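Local coordinates for protein valine-pyruvate aminotransferase (Salmonella typhimurium, PDB 3G7Q) that transfers the amino group of L-valine to pyruvate with the help of pyridoxal 5'-phosphate, yielding L-alanine, at residues A339-L349 with H383-V393. Numbering follows the deposited sequence.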
loop_
_atom_site.group_PDB
_atom_site.type_symbol
_atom_site.label_atom_id
_atom_site.label_comp_id
_atom_site.label_asym_id
_atom_site.label_seq_id
_atom_site.Cartn_x
_atom_site.Cartn_y
_atom_site.Cartn_z
ATOM N N ALA A 339 15.574 -18.373 5.336
ATOM C CA ALA A 339 15.059 -17.229 6.031
ATOM C C ALA A 339 16.016 -16.746 7.157
ATOM O O ALA A 339 17.189 -17.159 7.219
ATOM C CB ALA A 339 13.577 -17.424 6.537
ATOM N N ILE A 340 15.505 -15.853 7.978
ATOM C CA ILE A 340 16.344 -15.072 8.905
ATOM C C ILE A 340 16.027 -15.299 10.386
ATOM O O ILE A 340 16.416 -14.487 11.253
ATOM C CB ILE A 340 16.221 -13.543 8.556
ATOM C CG1 ILE A 340 14.785 -13.004 8.756
ATOM C CG2 ILE A 340 16.762 -13.282 7.108
ATOM C CD1 ILE A 340 14.639 -11.444 8.602
ATOM N N PHE A 341 15.330 -16.401 10.653
ATOM C CA PHE A 341 14.884 -16.727 11.996
ATOM C C PHE A 341 15.408 -18.062 12.504
ATOM O O PHE A 341 15.766 -18.928 11.733
ATOM C CB PHE A 341 13.354 -16.847 12.019
ATOM C CG PHE A 341 12.650 -15.657 11.426
ATOM C CD1 PHE A 341 12.509 -14.480 12.151
ATOM C CD2 PHE A 341 12.194 -15.698 10.127
ATOM C CE1 PHE A 341 11.895 -13.366 11.581
ATOM C CE2 PHE A 341 11.572 -14.562 9.549
ATOM C CZ PHE A 341 11.430 -13.425 10.261
ATOM N N LEU A 342 15.422 -18.185 13.823
ATOM C CA LEU A 342 15.577 -19.464 14.471
ATOM C C LEU A 342 14.289 -19.704 15.282
ATOM O O LEU A 342 13.760 -18.809 15.969
ATOM C CB LEU A 342 16.819 -19.550 15.346
ATOM C CG LEU A 342 18.149 -19.579 14.606
ATOM C CD1 LEU A 342 19.319 -19.498 15.631
ATOM C CD2 LEU A 342 18.276 -20.826 13.719
ATOM N N TRP A 343 13.785 -20.914 15.155
ATOM C CA TRP A 343 12.582 -21.358 15.870
ATOM C C TRP A 343 13.053 -22.316 16.939
ATOM O O TRP A 343 13.601 -23.413 16.640
ATOM C CB TRP A 343 11.637 -22.014 14.894
ATOM C CG TRP A 343 10.350 -22.572 15.411
ATOM C CD1 TRP A 343 10.029 -23.874 15.581
ATOM C CD2 TRP A 343 9.158 -21.824 15.707
ATOM N NE1 TRP A 343 8.740 -23.989 15.993
ATOM C CE2 TRP A 343 8.175 -22.750 16.075
ATOM C CE3 TRP A 343 8.843 -20.462 15.719
ATOM C CZ2 TRP A 343 6.880 -22.371 16.444
ATOM C CZ3 TRP A 343 7.553 -20.077 16.065
ATOM C CH2 TRP A 343 6.592 -21.032 16.424
ATOM N N LEU A 344 12.813 -21.899 18.184
ATOM C CA LEU A 344 13.283 -22.617 19.358
ATOM C C LEU A 344 12.139 -23.354 20.024
ATOM O O LEU A 344 11.124 -22.741 20.354
ATOM C CB LEU A 344 13.897 -21.646 20.359
ATOM C CG LEU A 344 14.946 -20.663 19.774
ATOM C CD1 LEU A 344 15.483 -19.713 20.867
ATOM C CD2 LEU A 344 16.061 -21.395 19.022
ATOM N N TRP A 345 12.324 -24.659 20.220
ATOM C CA TRP A 345 11.369 -25.518 20.897
ATOM C C TRP A 345 11.986 -25.972 22.222
ATOM O O TRP A 345 12.902 -26.782 22.222
ATOM C CB TRP A 345 10.988 -26.698 20.015
ATOM C CG TRP A 345 10.127 -27.743 20.659
ATOM C CD1 TRP A 345 9.248 -27.578 21.704
ATOM C CD2 TRP A 345 9.984 -29.107 20.227
ATOM N NE1 TRP A 345 8.629 -28.781 21.990
ATOM C CE2 TRP A 345 9.060 -29.729 21.096
ATOM C CE3 TRP A 345 10.557 -29.861 19.203
ATOM C CZ2 TRP A 345 8.703 -31.072 20.970
ATOM C CZ3 TRP A 345 10.208 -31.224 19.096
ATOM C CH2 TRP A 345 9.303 -31.802 19.991
ATOM N N PHE A 346 11.473 -25.429 23.323
ATOM C CA PHE A 346 11.941 -25.725 24.676
ATOM C C PHE A 346 11.163 -26.951 25.080
ATOM O O PHE A 346 10.132 -26.888 25.752
ATOM C CB PHE A 346 11.726 -24.513 25.587
ATOM C CG PHE A 346 12.339 -23.250 25.037
ATOM C CD1 PHE A 346 13.714 -23.156 24.837
ATOM C CD2 PHE A 346 11.547 -22.160 24.681
ATOM C CE1 PHE A 346 14.271 -22.007 24.335
ATOM C CE2 PHE A 346 12.116 -21.008 24.179
ATOM C CZ PHE A 346 13.468 -20.928 23.995
ATOM N N LYS A 347 11.645 -28.108 24.629
ATOM C CA LYS A 347 10.820 -29.330 24.719
ATOM C C LYS A 347 10.417 -29.657 26.152
ATOM O O LYS A 347 11.245 -29.682 27.037
ATOM C CB LYS A 347 11.487 -30.537 24.033
ATOM C CG LYS A 347 10.620 -31.817 24.033
ATOM C CD LYS A 347 11.126 -32.912 23.061
ATOM C CE LYS A 347 10.161 -34.123 23.047
ATOM N NZ LYS A 347 10.125 -34.789 24.373
ATOM N N ASP A 348 9.114 -29.828 26.343
ATOM C CA ASP A 348 8.523 -30.133 27.652
ATOM C C ASP A 348 8.755 -29.025 28.709
ATOM O O ASP A 348 8.671 -29.300 29.912
ATOM C CB ASP A 348 8.991 -31.508 28.173
ATOM C CG ASP A 348 8.691 -32.630 27.200
ATOM O OD1 ASP A 348 7.622 -32.622 26.552
ATOM O OD2 ASP A 348 9.542 -33.506 27.072
ATOM N N LEU A 349 9.035 -27.789 28.279
ATOM C CA LEU A 349 9.183 -26.672 29.218
ATOM C C LEU A 349 8.002 -26.716 30.178
ATOM O O LEU A 349 6.844 -26.861 29.754
ATOM C CB LEU A 349 9.165 -25.327 28.469
ATOM C CG LEU A 349 9.552 -24.063 29.244
ATOM C CD1 LEU A 349 11.011 -24.160 29.696
ATOM C CD2 LEU A 349 9.337 -22.797 28.381
ATOM N N HIS A 383 2.368 -28.278 22.443
ATOM C CA HIS A 383 3.567 -27.888 21.701
ATOM C C HIS A 383 3.624 -26.419 21.300
ATOM O O HIS A 383 4.692 -25.801 21.360
ATOM C CB HIS A 383 3.640 -28.735 20.433
ATOM C CG HIS A 383 4.819 -28.427 19.557
ATOM N ND1 HIS A 383 6.063 -28.976 19.775
ATOM C CD2 HIS A 383 4.922 -27.701 18.416
ATOM C CE1 HIS A 383 6.891 -28.560 18.828
ATOM N NE2 HIS A 383 6.224 -27.786 17.991
ATOM N N THR A 384 2.499 -25.834 20.904
ATOM C CA THR A 384 2.492 -24.433 20.468
ATOM C C THR A 384 2.911 -23.486 21.586
ATOM O O THR A 384 3.362 -22.383 21.320
ATOM C CB THR A 384 1.134 -23.990 19.904
ATOM O OG1 THR A 384 0.148 -23.878 20.940
ATOM C CG2 THR A 384 0.663 -24.982 18.813
ATOM N N HIS A 385 2.775 -23.935 22.830
ATOM C CA HIS A 385 3.165 -23.129 23.987
ATOM C C HIS A 385 4.578 -23.423 24.481
ATOM O O HIS A 385 4.956 -23.006 25.580
ATOM C CB HIS A 385 2.139 -23.361 25.104
ATOM C CG HIS A 385 0.789 -22.862 24.741
ATOM N ND1 HIS A 385 0.496 -21.516 24.758
ATOM C CD2 HIS A 385 -0.317 -23.491 24.284
ATOM C CE1 HIS A 385 -0.753 -21.341 24.365
ATOM N NE2 HIS A 385 -1.270 -22.522 24.065
ATOM N N GLN A 386 5.370 -24.129 23.684
ATOM C CA GLN A 386 6.729 -24.469 24.065
ATOM C C GLN A 386 7.755 -23.903 23.083
ATOM O O GLN A 386 8.929 -24.194 23.217
ATOM C CB GLN A 386 6.877 -25.990 24.125
ATOM C CG GLN A 386 5.974 -26.622 25.149
ATOM C CD GLN A 386 5.986 -28.141 25.159
ATOM O OE1 GLN A 386 6.774 -28.816 24.476
ATOM N NE2 GLN A 386 5.085 -28.694 25.953
ATOM N N CYS A 387 7.311 -23.076 22.127
ATOM C CA CYS A 387 8.198 -22.540 21.098
ATOM C C CYS A 387 8.260 -21.027 21.115
ATOM O O CYS A 387 7.338 -20.358 21.604
ATOM C CB CYS A 387 7.743 -22.982 19.705
ATOM S SG CYS A 387 7.663 -24.756 19.383
HETATM N N MSE A 388 9.350 -20.496 20.575
HETATM C CA MSE A 388 9.522 -19.070 20.377
HETATM C C MSE A 388 10.288 -18.817 19.103
HETATM O O MSE A 388 11.104 -19.633 18.687
HETATM C CB MSE A 388 10.297 -18.417 21.522
HETATM C CG MSE A 388 9.607 -18.546 22.875
HETATM SE SE MSE A 388 10.288 -17.245 24.174
HETATM C CE MSE A 388 9.184 -16.020 23.315
ATOM N N ARG A 389 10.037 -17.669 18.484
ATOM C CA ARG A 389 10.811 -17.267 17.318
ATOM C C ARG A 389 11.792 -16.155 17.691
ATOM O O ARG A 389 11.426 -15.202 18.393
ATOM C CB ARG A 389 9.902 -16.710 16.235
ATOM C CG ARG A 389 10.601 -16.475 14.896
ATOM C CD ARG A 389 9.733 -15.613 13.940
ATOM N NE ARG A 389 9.768 -14.180 14.266
ATOM C CZ ARG A 389 9.027 -13.247 13.656
ATOM N NH1 ARG A 389 8.183 -13.577 12.684
ATOM N NH2 ARG A 389 9.118 -11.973 14.025
HETATM N N MSE A 390 13.011 -16.258 17.188
HETATM C CA MSE A 390 13.997 -15.187 17.286
HETATM C C MSE A 390 14.560 -14.880 15.899
HETATM O O MSE A 390 14.513 -15.724 14.990
HETATM C CB MSE A 390 15.139 -15.545 18.233
HETATM C CG MSE A 390 15.916 -16.769 17.863
HETATM SE SE MSE A 390 17.579 -16.823 18.973
HETATM C CE MSE A 390 18.644 -15.578 18.012
ATOM N N ASN A 391 15.115 -13.677 15.761
ATOM C CA ASN A 391 15.766 -13.201 14.535
ATOM C C ASN A 391 17.263 -13.320 14.791
ATOM O O ASN A 391 17.736 -12.812 15.809
ATOM C CB ASN A 391 15.333 -11.763 14.257
ATOM C CG ASN A 391 15.898 -11.213 12.968
ATOM O OD1 ASN A 391 17.072 -11.416 12.662
ATOM N ND2 ASN A 391 15.061 -10.462 12.218
ATOM N N TYR A 392 17.998 -14.032 13.931
ATOM C CA TYR A 392 19.462 -14.250 14.162
ATOM C C TYR A 392 20.384 -13.196 13.532
ATOM O O TYR A 392 21.615 -13.334 13.592
ATOM C CB TYR A 392 19.883 -15.659 13.707
ATOM C CG TYR A 392 19.790 -15.950 12.221
ATOM C CD1 TYR A 392 20.789 -15.522 11.345
ATOM C CD2 TYR A 392 18.735 -16.683 11.705
ATOM C CE1 TYR A 392 20.712 -15.767 9.992
ATOM C CE2 TYR A 392 18.676 -16.983 10.357
ATOM C CZ TYR A 392 19.652 -16.502 9.503
ATOM O OH TYR A 392 19.575 -16.767 8.152
ATOM N N VAL A 393 19.803 -12.161 12.964
ATOM C CA VAL A 393 20.543 -11.074 12.301
ATOM C C VAL A 393 21.259 -10.051 13.195
ATOM O O VAL A 393 22.317 -9.557 12.800
ATOM C CB VAL A 393 19.583 -10.262 11.376
ATOM C CG1 VAL A 393 20.175 -8.918 11.006
ATOM C CG2 VAL A 393 19.216 -11.070 10.179
HETATM O O HOH W 1 5.230 -31.448 27.002
#
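Leu342 and Leu344 pair with Met390 and Met388 through reciprocal N-H...O=C bonds, making 341-345 and 387-391 adjacent antiparallel strands. The pairing runs on past both strand ends, through Tyr392 N to Ile340 O and Phe346 N to Gln386 O. Beyond it, the Tyr392 hydroxyl donates to Ala339 O (OH-O 2.6 Å) in the carbonyl plane.

At the other end Gln386 OE1 takes two donors: Trp345 NE1 at 3.1 Å, on a lone pair with ring and amide nearly coplanar, and Asp348 N at 3.2 Å, from above the amide plane. The latter ties the Gln386 side chain to the type II turn 346-349, and a water links Gln386 NE2 to Asp348 OD1.

Phe341, Trp343 and Trp345 share one face with Cys387 and Arg389. The face of the Trp345 indole, brought round by an extended chi1 (173°), receives the edge of His383 in a T-shaped stack, Trp345 CE2 to His383 CE1 3.3 Å. Cys387 CB packs near the rim of Trp343, 3.4 Å from its CZ2. The rim of Phe341 lies against the flat side of the Arg389 guanidinium (CE1-CZ 3.5 Å, planes 24° apart). Asn191 and Gly37 also bind Arg389, consistent with the carboxylate-binding arginine of class I aminotransferases.

On the opposite face lie Leu342, Leu344, Met388 and Met390 (both selenomethionine); Met388 CG meets the edge of Phe346, 3.7 Å from CE2. Leu342 touches helix 299-325, and Phe346 and Met388 helix 353-362, while strands 332-334 and 368-369 flank the pair within the smaller of the fold's two main sheets.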